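Local coordinates for protein ketosynthase (PDB 6KXD) that probably catalyses the condensation of a fatty acyl-ACP with malonyl-ACP to give a 3-oxoacyl-ACP in a highly reducing type II polyketide synthase, at residues R220-D225 against P325-V330; G280-L285 against V290-I295; A315-D318 against A323-R326. All coordinates share one frame; numbering follows the deposited sequence.

Contact 1 is the most deeply buried of the three: every residue that touches belongs to the interior, and it joins a loop to a strand about 100 residues further on. Contacts 2 and 3 are local and only partly buried, each folding the chain that leaves a helix back against that helix. Contact 1 and contact 3 share Pro325 and Arg326 and touch through Thr327 and Ile316; contact 3 also reaches contact 2 through Ile281 and Ile316. All three are largely apolar. Contact 2 alone adds a hydrogen bond across its segments, from backbone to backbone, and a glutamine whose amide bonds to helix 306-320.

Contact 1: residues R220-D225 against P325-V330; sequences RPFDKD and PRTVAV
Pro221 and Phe222 sit at the corner of a type II turn and press together on Ala329 of 325-330. The tight part is the proline: its CB lies 3.3 Å from Ala329 CB, closer than carbon atoms usually pack, and its CG is 3.7 Å from the same methyl. The turn that presents the two residues is closed by Asp223 N, which returns to Arg220 O at 3.1 Å. Phe222 covers the flank of the Pro221-Ala329 pair more loosely, with CE2 4.0 Å from Ala329 CB. Further along the ring, CZ comes within 4.1 Å of Thr327 CG2, the phenylalanine and threonine side chains crossing at about a right angle and both methyls meeting the ring obliquely. A chi1 of -63° sets this threonine methyl anti to its own backbone N and brings OG1 beside that nitrogen, where OG1 donates to Pro325 O (2.9 Å), approaching from above the carbonyl plane. The hydroxyl is thus engaged within its own segment, and the methyl is what faces the ring.

The other end of the loop is quite different. Lys224 and Asp225 reach solvent, and Asp223 OD1 accepts from Asp225 N at 2.7 Å in an Asx turn. Asp223 OD2 takes the backbone N atoms of Arg365 and Glu366, while Phe222 N is bonded to Asp309 OD2 of helix 306-320. On the 325-330 side, Ala329 N and O are engaged by Thr361 OG1 and Ser332 OG, whereas Thr327 O is buried with no partner in the model.

Every contact between the two segments is carbon to carbon, so the fit depends on shape, with the polar bonds placed around the apolar patch and not across it.

Contact 2: residues G280-L285 against V290-I295; sequences GIRLAL and VEQEEI
Leu285 meets three residues of 290-295 with its two methyls, CD2 serving Ile295 and Val290 and CD1 serving Gln292. Its chi1 of -60° sets CG anti to the carbonyl carbon, and chi2 then places the methyls. Leu285 CD2 packs 3.9 Å from Ile295 CG1 and 4.1 Å from Val290 CG1. Leu285 CD1 instead rests on the aliphatic part of Gln292, 4.0 Å from Gln292 CG, the leucine and glutamine running at about a right angle to each other. Gln292 bends at chi2, which carries its amide past the leucine toward Arg282. There the guanidinium and amide planes stand 79° apart, and Arg282 NH1 and Gln292 NE2 stay 3.9 Å apart without bonding; NE2 donates instead to Val319 O. Backbone atoms close the near end, where Val290 N gives a fairly straight bond to Leu285 O (3.0 Å, N-H...O 158°), bridging five residues as the chain leaves the helix. With an alanine in place of Leu285, both delta methyls are gone, and Val290, Gln292 and Ile295 would probably lose their shared partner, leaving a gap under the turn. In the thiolase-type fold this turn carries the chain from helix 274-288 to strand 297-299. Leu285 also touches Gln389 of strand 387-394 and Ile403 of strand 398-405, while Gln292 and Ile295 lean on Tyr320 at the end of helix 306-320.

Contact 3: residues A315-D318 against A323-R326; sequences AIVD and APPR
Ile316 and Val317 meet Pro324 through CG2 branches that their first torsions bring to it. In Ile316, chi1 of -73° leaves CG1 opposite the carbonyl carbon and swings CG2 opposite the backbone N; it is this CG2 methyl that lies 3.6 Å from Pro324 CB. Val317, with chi1 of 171°, sends CG1 opposite its own N and lays CG2 beside that nitrogen, from where CG2 approaches Pro324 CG at 4.2 Å. The proline ring is thus gripped at two adjacent ring carbons by two successive residues, closely by the isoleucine and more lightly by the valine. Ile316 and Pro324 cross at about a right angle, and CG2 is the one side-chain atom of the isoleucine within 4.2 Å of the proline.

The segments bracket the return of a beta-alpha-beta crossover: strand 297-299 leads through helix 306-320 to strand 326-328, which pairs parallel with 297-299. Contact 3 is where the chain leaves the helix, and Pro324 folds back on the last turns before the second strand starts. Ile316 points inward from the helix, reaching Ile298 of the first strand and Ile281 of helix 274-288, and its CD1 extends to Thr327 CG2 at 3.6 Å. Val317 is nearer the surface and touches Asp322 as well, and Pro324 is also covered by Leu373. One residue beyond Val317, Asp318 OD1 forms a salt bridge with Arg274 NH2, a second tie to helix 274-288.

Contact 1: residues R220-D225 against P325-V330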
ATOM      1  N   ARG A 220      -0.839 -23.225 -15.338  1.00 44.87           N
ATOM      2  CA  ARG A 220       0.327 -23.999 -15.670  1.00 47.09           C
ATOM      3  C   ARG A 220       1.563 -23.120 -15.767  1.00 52.34           C
ATOM      4  O   ARG A 220       2.044 -22.864 -16.872  1.00 51.16           O
ATOM      5  CB  ARG A 220       0.126 -24.702 -17.025  1.00 50.17           C
ATOM      6  CG  ARG A 220      -1.153 -25.505 -17.165  1.00 50.32           C
ATOM      7  CD  ARG A 220      -1.077 -26.373 -18.427  1.00 51.82           C
ATOM      8  NE  ARG A 220      -2.378 -26.893 -18.783  1.00 55.82           N
ATOM      9  CZ  ARG A 220      -2.877 -28.045 -18.324  1.00 62.10           C
ATOM     10  NH1 ARG A 220      -2.297 -28.675 -17.313  1.00 50.67           N
ATOM     11  NH2 ARG A 220      -3.953 -28.559 -18.880  1.00 61.16           N
ATOM     12  N   PRO A 221       2.100 -22.598 -14.643  1.00 50.03           N
ATOM     13  CA  PRO A 221       3.293 -21.765 -14.685  1.00 53.07           C
ATOM     14  C   PRO A 221       4.507 -22.479 -15.284  1.00 49.52           C
ATOM     15  O   PRO A 221       4.900 -23.578 -14.858  1.00 53.25           O
ATOM     16  CB  PRO A 221       3.528 -21.374 -13.217  1.00 50.43           C
ATOM     17  CG  PRO A 221       2.139 -21.436 -12.637  1.00 52.79           C
ATOM     18  CD  PRO A 221       1.574 -22.696 -13.274  1.00 51.98           C
ATOM     19  N   PHE A 222       5.092 -21.777 -16.252  1.00 46.22           N
ATOM     20  CA  PHE A 222       6.308 -22.148 -16.956  1.00 50.60           C
ATOM     21  C   PHE A 222       6.022 -23.276 -17.959  1.00 53.41           C
ATOM     22  O   PHE A 222       6.940 -23.768 -18.592  1.00 52.65           O
ATOM     23  CB  PHE A 222       7.434 -22.527 -15.995  1.00 48.65           C
ATOM     24  CG  PHE A 222       7.798 -21.413 -15.045  1.00 55.22           C
ATOM     25  CD1 PHE A 222       8.365 -20.241 -15.525  1.00 52.48           C
ATOM     26  CD2 PHE A 222       7.533 -21.513 -13.686  1.00 56.36           C
ATOM     27  CE1 PHE A 222       8.677 -19.193 -14.671  1.00 53.90           C
ATOM     28  CE2 PHE A 222       7.857 -20.467 -12.833  1.00 56.57           C
ATOM     29  CZ  PHE A 222       8.426 -19.315 -13.328  1.00 51.68           C
ATOM     30  N   ASP A 223       4.752 -23.629 -18.130  1.00 51.00           N
ATOM     31  CA  ASP A 223       4.374 -24.642 -19.096  1.00 55.59           C
ATOM     32  C   ASP A 223       4.373 -23.993 -20.479  1.00 57.50           C
ATOM     33  O   ASP A 223       4.016 -22.839 -20.594  1.00 51.92           O
ATOM     34  CB  ASP A 223       3.005 -25.218 -18.768  1.00 56.87           C
ATOM     35  CG  ASP A 223       2.639 -26.446 -19.584  1.00 61.21           C
ATOM     36  OD1 ASP A 223       2.227 -26.260 -20.747  1.00 52.10           O
ATOM     37  OD2 ASP A 223       2.782 -27.564 -19.032  1.00 61.54           O
ATOM     38  N   LYS A 224       4.734 -24.786 -21.497  1.00 54.88           N
ATOM     39  CA  LYS A 224       4.803 -24.368 -22.869  1.00 52.70           C
ATOM     40  C   LYS A 224       3.423 -23.912 -23.357  1.00 50.07           C
ATOM     41  O   LYS A 224       3.351 -22.984 -24.167  1.00 55.44           O
ATOM     42  CB  LYS A 224       5.398 -25.501 -23.718  1.00 54.71           C
ATOM     43  CG  LYS A 224       5.749 -25.145 -25.157  1.00 68.36           C
ATOM     44  CD  LYS A 224       6.189 -26.345 -26.001  1.00 66.66           C
ATOM     45  CE  LYS A 224       6.742 -25.960 -27.361  1.00 73.89           C
ATOM     46  NZ  LYS A 224       5.673 -25.925 -28.389  1.00 83.81           N
ATOM     47  N   ASP A 225       2.325 -24.503 -22.860  1.00 50.34           N
ATOM     48  CA  ASP A 225       0.974 -24.110 -23.337  1.00 54.28           C
ATOM     49  C   ASP A 225       0.157 -23.466 -22.208  1.00 51.67           C
ATOM     50  O   ASP A 225      -1.069 -23.413 -22.306  1.00 52.73           O
ATOM     51  CB  ASP A 225       0.212 -25.278 -23.977  1.00 57.08           C
ATOM     52  CG  ASP A 225       1.093 -26.097 -24.909  1.00 70.75           C
ATOM     53  OD1 ASP A 225       1.454 -25.571 -25.992  1.00 76.54           O
ATOM     54  OD2 ASP A 225       1.460 -27.230 -24.518  1.00 74.56           O
ATOM     55  N   PRO A 325      18.748 -21.731  -9.578  1.00 67.18           N
ATOM     56  CA  PRO A 325      18.199 -22.708  -8.643  1.00 59.11           C
ATOM     57  C   PRO A 325      16.833 -23.160  -9.164  1.00 59.96           C
ATOM     58  O   PRO A 325      16.270 -22.571 -10.118  1.00 52.24           O
ATOM     59  CB  PRO A 325      18.106 -21.946  -7.316  1.00 66.31           C
ATOM     60  CG  PRO A 325      17.914 -20.509  -7.756  1.00 69.26           C
ATOM     61  CD  PRO A 325      18.708 -20.358  -9.042  1.00 66.20           C
ATOM     62  N   ARG A 326      16.319 -24.222  -8.548  1.00 54.34           N
ATOM     63  CA  ARG A 326      14.978 -24.664  -8.810  1.00 50.04           C
ATOM     64  C   ARG A 326      14.029 -23.488  -8.574  1.00 50.63           C
ATOM     65  O   ARG A 326      14.184 -22.778  -7.601  1.00 49.36           O
ATOM     66  CB  ARG A 326      14.613 -25.838  -7.899  1.00 54.10           C
ATOM     67  CG  ARG A 326      15.206 -27.155  -8.381  1.00 59.03           C
ATOM     68  CD  ARG A 326      15.153 -28.258  -7.355  1.00 66.80           C
ATOM     69  NE  ARG A 326      16.105 -28.056  -6.280  1.00 70.11           N
ATOM     70  CZ  ARG A 326      16.384 -28.976  -5.363  1.00 79.61           C
ATOM     71  NH1 ARG A 326      15.835 -30.176  -5.464  1.00 74.45           N
ATOM     72  NH2 ARG A 326      17.198 -28.696  -4.357  1.00 78.49           N
ATOM     73  N   THR A 327      13.071 -23.330  -9.474  1.00 50.76           N
ATOM     74  CA  THR A 327      12.210 -22.195  -9.531  1.00 51.81           C
ATOM     75  C   THR A 327      10.779 -22.723  -9.649  1.00 47.48           C
ATOM     76  O   THR A 327      10.370 -23.228 -10.662  1.00 52.73           O
ATOM     77  CB  THR A 327      12.629 -21.260 -10.677  1.00 45.56           C
ATOM     78  OG1 THR A 327      13.940 -20.783 -10.390  1.00 46.55           O
ATOM     79  CG2 THR A 327      11.659 -20.117 -10.888  1.00 53.87           C
ATOM     80  N   VAL A 328      10.009 -22.528  -8.585  1.00 47.29           N
ATOM     81  CA  VAL A 328       8.694 -23.067  -8.454  1.00 44.90           C
ATOM     82  C   VAL A 328       7.669 -21.937  -8.343  1.00 52.81           C
ATOM     83  O   VAL A 328       7.995 -20.830  -7.900  1.00 51.53           O
ATOM     84  CB  VAL A 328       8.622 -23.984  -7.221  1.00 47.29           C
ATOM     85  CG1 VAL A 328       9.791 -24.951  -7.203  1.00 49.84           C
ATOM     86  CG2 VAL A 328       8.551 -23.214  -5.912  1.00 46.27           C
ATOM     87  N   ALA A 329       6.439 -22.262  -8.730  1.00 49.12           N
ATOM     88  CA  ALA A 329       5.324 -21.332  -8.799  1.00 47.25           C
ATOM     89  C   ALA A 329       4.149 -21.847  -7.949  1.00 51.32           C
ATOM     90  O   ALA A 329       3.297 -22.573  -8.412  1.00 45.07           O
ATOM     91  CB  ALA A 329       4.935 -21.094 -10.230  1.00 47.44           C
ATOM     92  N   VAL A 330       4.068 -21.338  -6.714  1.00 49.43           N
ATOM     93  CA  VAL A 330       2.997 -21.599  -5.738  1.00 49.87           C
ATOM     94  C   VAL A 330       1.621 -21.249  -6.297  1.00 46.20           C
ATOM     95  O   VAL A 330       0.622 -21.872  -5.925  1.00 47.77           O
ATOM     96  CB  VAL A 330       3.310 -20.829  -4.435  1.00 49.86           C
ATOM     97  CG1 VAL A 330       2.156 -20.840  -3.441  1.00 60.70           C
ATOM     98  CG2 VAL A 330       4.569 -21.371  -3.787  1.00 53.91           C
TER

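Contact 2: residues G280-L285 against V290-I295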
ATOM      1  N   GLY A 280      15.759  -6.268  -8.747  1.00 43.12           N
ATOM      2  CA  GLY A 280      15.133  -6.614  -7.482  1.00 39.05           C
ATOM      3  C   GLY A 280      15.776  -7.824  -6.837  1.00 43.97           C
ATOM      4  O   GLY A 280      16.092  -7.819  -5.657  1.00 42.61           O
ATOM      5  N   ILE A 281      16.015  -8.854  -7.646  1.00 42.22           N
ATOM      6  CA  ILE A 281      16.669 -10.065  -7.129  1.00 45.63           C
ATOM      7  C   ILE A 281      18.051  -9.673  -6.598  1.00 44.52           C
ATOM      8  O   ILE A 281      18.391 -10.015  -5.480  1.00 45.37           O
ATOM      9  CB  ILE A 281      16.710 -11.178  -8.196  1.00 44.53           C
ATOM     10  CG1 ILE A 281      15.305 -11.612  -8.593  1.00 46.38           C
ATOM     11  CG2 ILE A 281      17.531 -12.364  -7.709  1.00 48.28           C
ATOM     12  CD1 ILE A 281      15.250 -12.545  -9.784  1.00 43.47           C
ATOM     13  N   ARG A 282      18.820  -8.912  -7.390  1.00 48.59           N
ATOM     14  CA  ARG A 282      20.178  -8.600  -6.991  1.00 48.36           C
ATOM     15  C   ARG A 282      20.171  -7.766  -5.715  1.00 50.00           C
ATOM     16  O   ARG A 282      21.015  -7.943  -4.867  1.00 47.93           O
ATOM     17  CB  ARG A 282      20.959  -7.861  -8.080  1.00 49.47           C
ATOM     18  CG  ARG A 282      21.206  -8.675  -9.336  1.00 51.55           C
ATOM     19  CD  ARG A 282      22.057  -7.916 -10.345  1.00 51.45           C
ATOM     20  NE  ARG A 282      22.020  -8.528 -11.669  1.00 57.24           N
ATOM     21  CZ  ARG A 282      22.833  -9.488 -12.068  1.00 67.04           C
ATOM     22  NH1 ARG A 282      23.676 -10.044 -11.214  1.00 80.61           N
ATOM     23  NH2 ARG A 282      22.818  -9.874 -13.330  1.00 59.05           N
ATOM     24  N   LEU A 283      19.220  -6.830  -5.598  1.00 48.82           N
ATOM     25  CA  LEU A 283      19.124  -5.979  -4.399  1.00 48.01           C
ATOM     26  C   LEU A 283      18.831  -6.816  -3.153  1.00 44.42           C
ATOM     27  O   LEU A 283      19.410  -6.602  -2.064  1.00 43.97           O
ATOM     28  CB  LEU A 283      18.042  -4.929  -4.640  1.00 44.19           C
ATOM     29  CG  LEU A 283      18.478  -3.760  -5.518  1.00 49.43           C
ATOM     30  CD1 LEU A 283      17.270  -2.958  -5.989  1.00 50.00           C
ATOM     31  CD2 LEU A 283      19.466  -2.870  -4.776  1.00 53.46           C
ATOM     32  N   ALA A 284      17.954  -7.799  -3.327  1.00 42.06           N
ATOM     33  CA  ALA A 284      17.556  -8.669  -2.291  1.00 44.08           C
ATOM     34  C   ALA A 284      18.739  -9.526  -1.817  1.00 46.35           C
ATOM     35  O   ALA A 284      18.979  -9.692  -0.604  1.00 48.89           O
ATOM     36  CB  ALA A 284      16.414  -9.525  -2.778  1.00 42.45           C
ATOM     37  N   LEU A 285      19.494 -10.059  -2.780  1.00 46.82           N
ATOM     38  CA  LEU A 285      20.656 -10.871  -2.407  1.00 50.13           C
ATOM     39  C   LEU A 285      21.667  -9.996  -1.653  1.00 50.05           C
ATOM     40  O   LEU A 285      22.211 -10.404  -0.655  1.00 52.67           O
ATOM     41  CB  LEU A 285      21.237 -11.512  -3.667  1.00 49.77           C
ATOM     42  CG  LEU A 285      20.306 -12.426  -4.461  1.00 47.94           C
ATOM     43  CD1 LEU A 285      20.964 -12.863  -5.755  1.00 52.95           C
ATOM     44  CD2 LEU A 285      19.856 -13.630  -3.665  1.00 50.39           C
ATOM     45  N   VAL A 290      23.878 -12.595   0.656  1.00 59.21           N
ATOM     46  CA  VAL A 290      23.696 -13.950   0.211  1.00 58.87           C
ATOM     47  C   VAL A 290      24.137 -14.004  -1.261  1.00 62.18           C
ATOM     48  O   VAL A 290      23.813 -13.083  -2.018  1.00 56.11           O
ATOM     49  CB  VAL A 290      22.221 -14.348   0.414  1.00 56.66           C
ATOM     50  CG1 VAL A 290      21.750 -15.407  -0.556  1.00 57.85           C
ATOM     51  CG2 VAL A 290      21.937 -14.760   1.851  1.00 54.14           C
ATOM     52  N   GLU A 291      24.877 -15.064  -1.650  1.00 60.83           N
ATOM     53  CA  GLU A 291      25.358 -15.270  -3.039  1.00 61.73           C
ATOM     54  C   GLU A 291      24.335 -16.126  -3.788  1.00 50.98           C
ATOM     55  O   GLU A 291      23.605 -16.887  -3.171  1.00 65.03           O
ATOM     56  CB  GLU A 291      26.720 -15.975  -3.120  1.00 68.72           C
ATOM     57  CG  GLU A 291      27.732 -15.576  -2.053  1.00 76.73           C
ATOM     58  CD  GLU A 291      28.341 -14.187  -2.162  1.00 88.17           C
ATOM     59  OE1 GLU A 291      28.097 -13.494  -3.185  1.00 88.83           O
ATOM     60  OE2 GLU A 291      29.068 -13.802  -1.220  1.00 91.57           O
ATOM     61  N   GLN A 292      24.281 -15.966  -5.115  1.00 61.30           N
ATOM     62  CA  GLN A 292      23.397 -16.744  -5.968  1.00 58.36           C
ATOM     63  C   GLN A 292      23.491 -18.240  -5.605  1.00 61.81           C
ATOM     64  O   GLN A 292      22.472 -18.922  -5.559  1.00 58.23           O
ATOM     65  CB  GLN A 292      23.744 -16.534  -7.442  1.00 64.82           C
ATOM     66  CG  GLN A 292      23.146 -15.276  -8.053  1.00 67.22           C
ATOM     67  CD  GLN A 292      24.090 -14.096  -8.110  1.00 67.15           C
ATOM     68  OE1 GLN A 292      24.791 -13.776  -7.158  1.00 62.74           O
ATOM     69  NE2 GLN A 292      24.068 -13.389  -9.227  1.00 74.15           N
ATOM     70  N   GLU A 293      24.717 -18.728  -5.351  1.00 69.97           N
ATOM     71  CA  GLU A 293      25.024 -20.158  -5.009  1.00 78.90           C
ATOM     72  C   GLU A 293      24.164 -20.656  -3.842  1.00 72.60           C
ATOM     73  O   GLU A 293      23.739 -21.806  -3.843  1.00 77.67           O
ATOM     74  CB  GLU A 293      26.492 -20.362  -4.602  1.00 78.68           C
ATOM     75  CG  GLU A 293      27.469 -20.297  -5.766  1.00 86.76           C
ATOM     76  CD  GLU A 293      27.844 -18.881  -6.162  1.00 86.61           C
ATOM     77  OE1 GLU A 293      28.565 -18.239  -5.384  1.00 88.02           O
ATOM     78  OE2 GLU A 293      27.373 -18.409  -7.219  1.00 87.73           O
ATOM     79  N   GLU A 294      23.959 -19.801  -2.833  1.00 69.29           N
ATOM     80  CA  GLU A 294      23.424 -20.241  -1.546  1.00 66.48           C
ATOM     81  C   GLU A 294      21.898 -20.346  -1.600  1.00 59.62           C
ATOM     82  O   GLU A 294      21.284 -20.785  -0.639  1.00 62.71           O
ATOM     83  CB  GLU A 294      23.795 -19.291  -0.405  1.00 67.79           C
ATOM     84  CG  GLU A 294      25.260 -18.906  -0.325  1.00 66.93           C
ATOM     85  CD  GLU A 294      25.545 -18.030   0.882  1.00 72.85           C
ATOM     86  OE1 GLU A 294      25.294 -18.492   2.005  1.00 75.41           O
ATOM     87  OE2 GLU A 294      25.965 -16.872   0.700  1.00 76.96           O
ATOM     88  N   ILE A 295      21.280 -19.937  -2.715  1.00 63.46           N
ATOM     89  CA  ILE A 295      19.817 -20.002  -2.837  1.00 58.98           C
ATOM     90  C   ILE A 295      19.395 -21.430  -3.215  1.00 52.83           C
ATOM     91  O   ILE A 295      19.773 -21.963  -4.253  1.00 49.95           O
ATOM     92  CB  ILE A 295      19.287 -18.960  -3.837  1.00 54.55           C
ATOM     93  CG1 ILE A 295      19.604 -17.526  -3.386  1.00 52.94           C
ATOM     94  CG2 ILE A 295      17.802 -19.206  -4.092  1.00 55.35           C
ATOM     95  CD1 ILE A 295      19.022 -17.123  -2.047  1.00 52.86           C
TER

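Contact 3: residues A315-D318 against A323-R326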
ATOM      1  N   ALA A 315      14.959 -13.144 -16.211  1.00 45.25           N
ATOM      2  CA  ALA A 315      15.583 -12.328 -15.205  1.00 46.26           C
ATOM      3  C   ALA A 315      16.380 -13.203 -14.253  1.00 45.13           C
ATOM      4  O   ALA A 315      17.473 -12.827 -13.774  1.00 47.39           O
ATOM      5  CB  ALA A 315      14.521 -11.530 -14.471  1.00 46.44           C
ATOM      6  N   ILE A 316      15.774 -14.344 -13.908  1.00 46.41           N
ATOM      7  CA  ILE A 316      16.383 -15.309 -13.027  1.00 46.18           C
ATOM      8  C   ILE A 316      17.706 -15.792 -13.666  1.00 47.33           C
ATOM      9  O   ILE A 316      18.743 -15.819 -13.010  1.00 47.23           O
ATOM     10  CB  ILE A 316      15.409 -16.464 -12.700  1.00 49.13           C
ATOM     11  CG1 ILE A 316      14.313 -15.981 -11.741  1.00 49.29           C
ATOM     12  CG2 ILE A 316      16.158 -17.653 -12.103  1.00 48.01           C
ATOM     13  CD1 ILE A 316      13.115 -16.904 -11.633  1.00 48.44           C
ATOM     14  N   VAL A 317      17.646 -16.127 -14.947  1.00 52.77           N
ATOM     15  CA  VAL A 317      18.816 -16.630 -15.667  1.00 55.45           C
ATOM     16  C   VAL A 317      19.860 -15.506 -15.788  1.00 59.45           C
ATOM     17  O   VAL A 317      21.061 -15.762 -15.668  1.00 61.97           O
ATOM     18  CB  VAL A 317      18.412 -17.224 -17.031  1.00 60.39           C
ATOM     19  CG1 VAL A 317      19.635 -17.542 -17.887  1.00 65.20           C
ATOM     20  CG2 VAL A 317      17.534 -18.454 -16.879  1.00 63.18           C
ATOM     21  N   ASP A 318      19.422 -14.250 -15.978  1.00 56.03           N
ATOM     22  CA  ASP A 318      20.354 -13.129 -15.957  1.00 58.49           C
ATOM     23  C   ASP A 318      21.145 -13.102 -14.656  1.00 57.45           C
ATOM     24  O   ASP A 318      22.346 -12.871 -14.681  1.00 52.24           O
ATOM     25  CB  ASP A 318      19.689 -11.761 -16.065  1.00 65.11           C
ATOM     26  CG  ASP A 318      19.276 -11.383 -17.465  1.00 72.94           C
ATOM     27  OD1 ASP A 318      19.667 -12.103 -18.408  1.00 70.84           O
ATOM     28  OD2 ASP A 318      18.555 -10.368 -17.590  1.00 74.50           O
ATOM     29  N   ALA A 323      22.690 -21.928 -14.943  1.00 69.31           N
ATOM     30  CA  ALA A 323      22.275 -22.932 -13.925  1.00 70.32           C
ATOM     31  C   ALA A 323      21.592 -22.265 -12.724  1.00 70.05           C
ATOM     32  O   ALA A 323      22.063 -22.359 -11.586  1.00 71.68           O
ATOM     33  CB  ALA A 323      23.470 -23.744 -13.495  1.00 80.15           C
ATOM     34  N   PRO A 324      20.404 -21.639 -12.902  1.00 58.43           N
ATOM     35  CA  PRO A 324      19.683 -21.050 -11.776  1.00 64.79           C
ATOM     36  C   PRO A 324      19.165 -22.108 -10.804  1.00 63.14           C
ATOM     37  O   PRO A 324      19.075 -23.286 -11.139  1.00 59.64           O
ATOM     38  CB  PRO A 324      18.515 -20.324 -12.459  1.00 61.70           C
ATOM     39  CG  PRO A 324      18.259 -21.155 -13.701  1.00 60.97           C
ATOM     40  CD  PRO A 324      19.650 -21.542 -14.163  1.00 56.32           C
ATOM     41  N   PRO A 325      18.748 -21.731  -9.578  1.00 67.18           N
ATOM     42  CA  PRO A 325      18.199 -22.708  -8.643  1.00 59.11           C
ATOM     43  C   PRO A 325      16.833 -23.160  -9.164  1.00 59.96           C
ATOM     44  O   PRO A 325      16.270 -22.571 -10.118  1.00 52.24           O
ATOM     45  CB  PRO A 325      18.106 -21.946  -7.316  1.00 66.31           C
ATOM     46  CG  PRO A 325      17.914 -20.509  -7.756  1.00 69.26           C
ATOM     47  CD  PRO A 325      18.708 -20.358  -9.042  1.00 66.20           C
ATOM     48  N   ARG A 326      16.319 -24.222  -8.548  1.00 54.34           N
ATOM     49  CA  ARG A 326      14.978 -24.664  -8.810  1.00 50.04           C
ATOM     50  C   ARG A 326      14.029 -23.488  -8.574  1.00 50.63           C
ATOM     51  O   ARG A 326      14.184 -22.778  -7.601  1.00 49.36           O
ATOM     52  CB  ARG A 326      14.613 -25.838  -7.899  1.00 54.10           C
ATOM     53  CG  ARG A 326      15.206 -27.155  -8.381  1.00 59.03           C
ATOM     54  CD  ARG A 326      15.153 -28.258  -7.355  1.00 66.80           C
ATOM     55  NE  ARG A 326      16.105 -28.056  -6.280  1.00 70.11           N
ATOM     56  CZ  ARG A 326      16.384 -28.976  -5.363  1.00 79.61           C
ATOM     57  NH1 ARG A 326      15.835 -30.176  -5.464  1.00 74.45           N
ATOM     58  NH2 ARG A 326      17.198 -28.696  -4.357  1.00 78.49           N
TER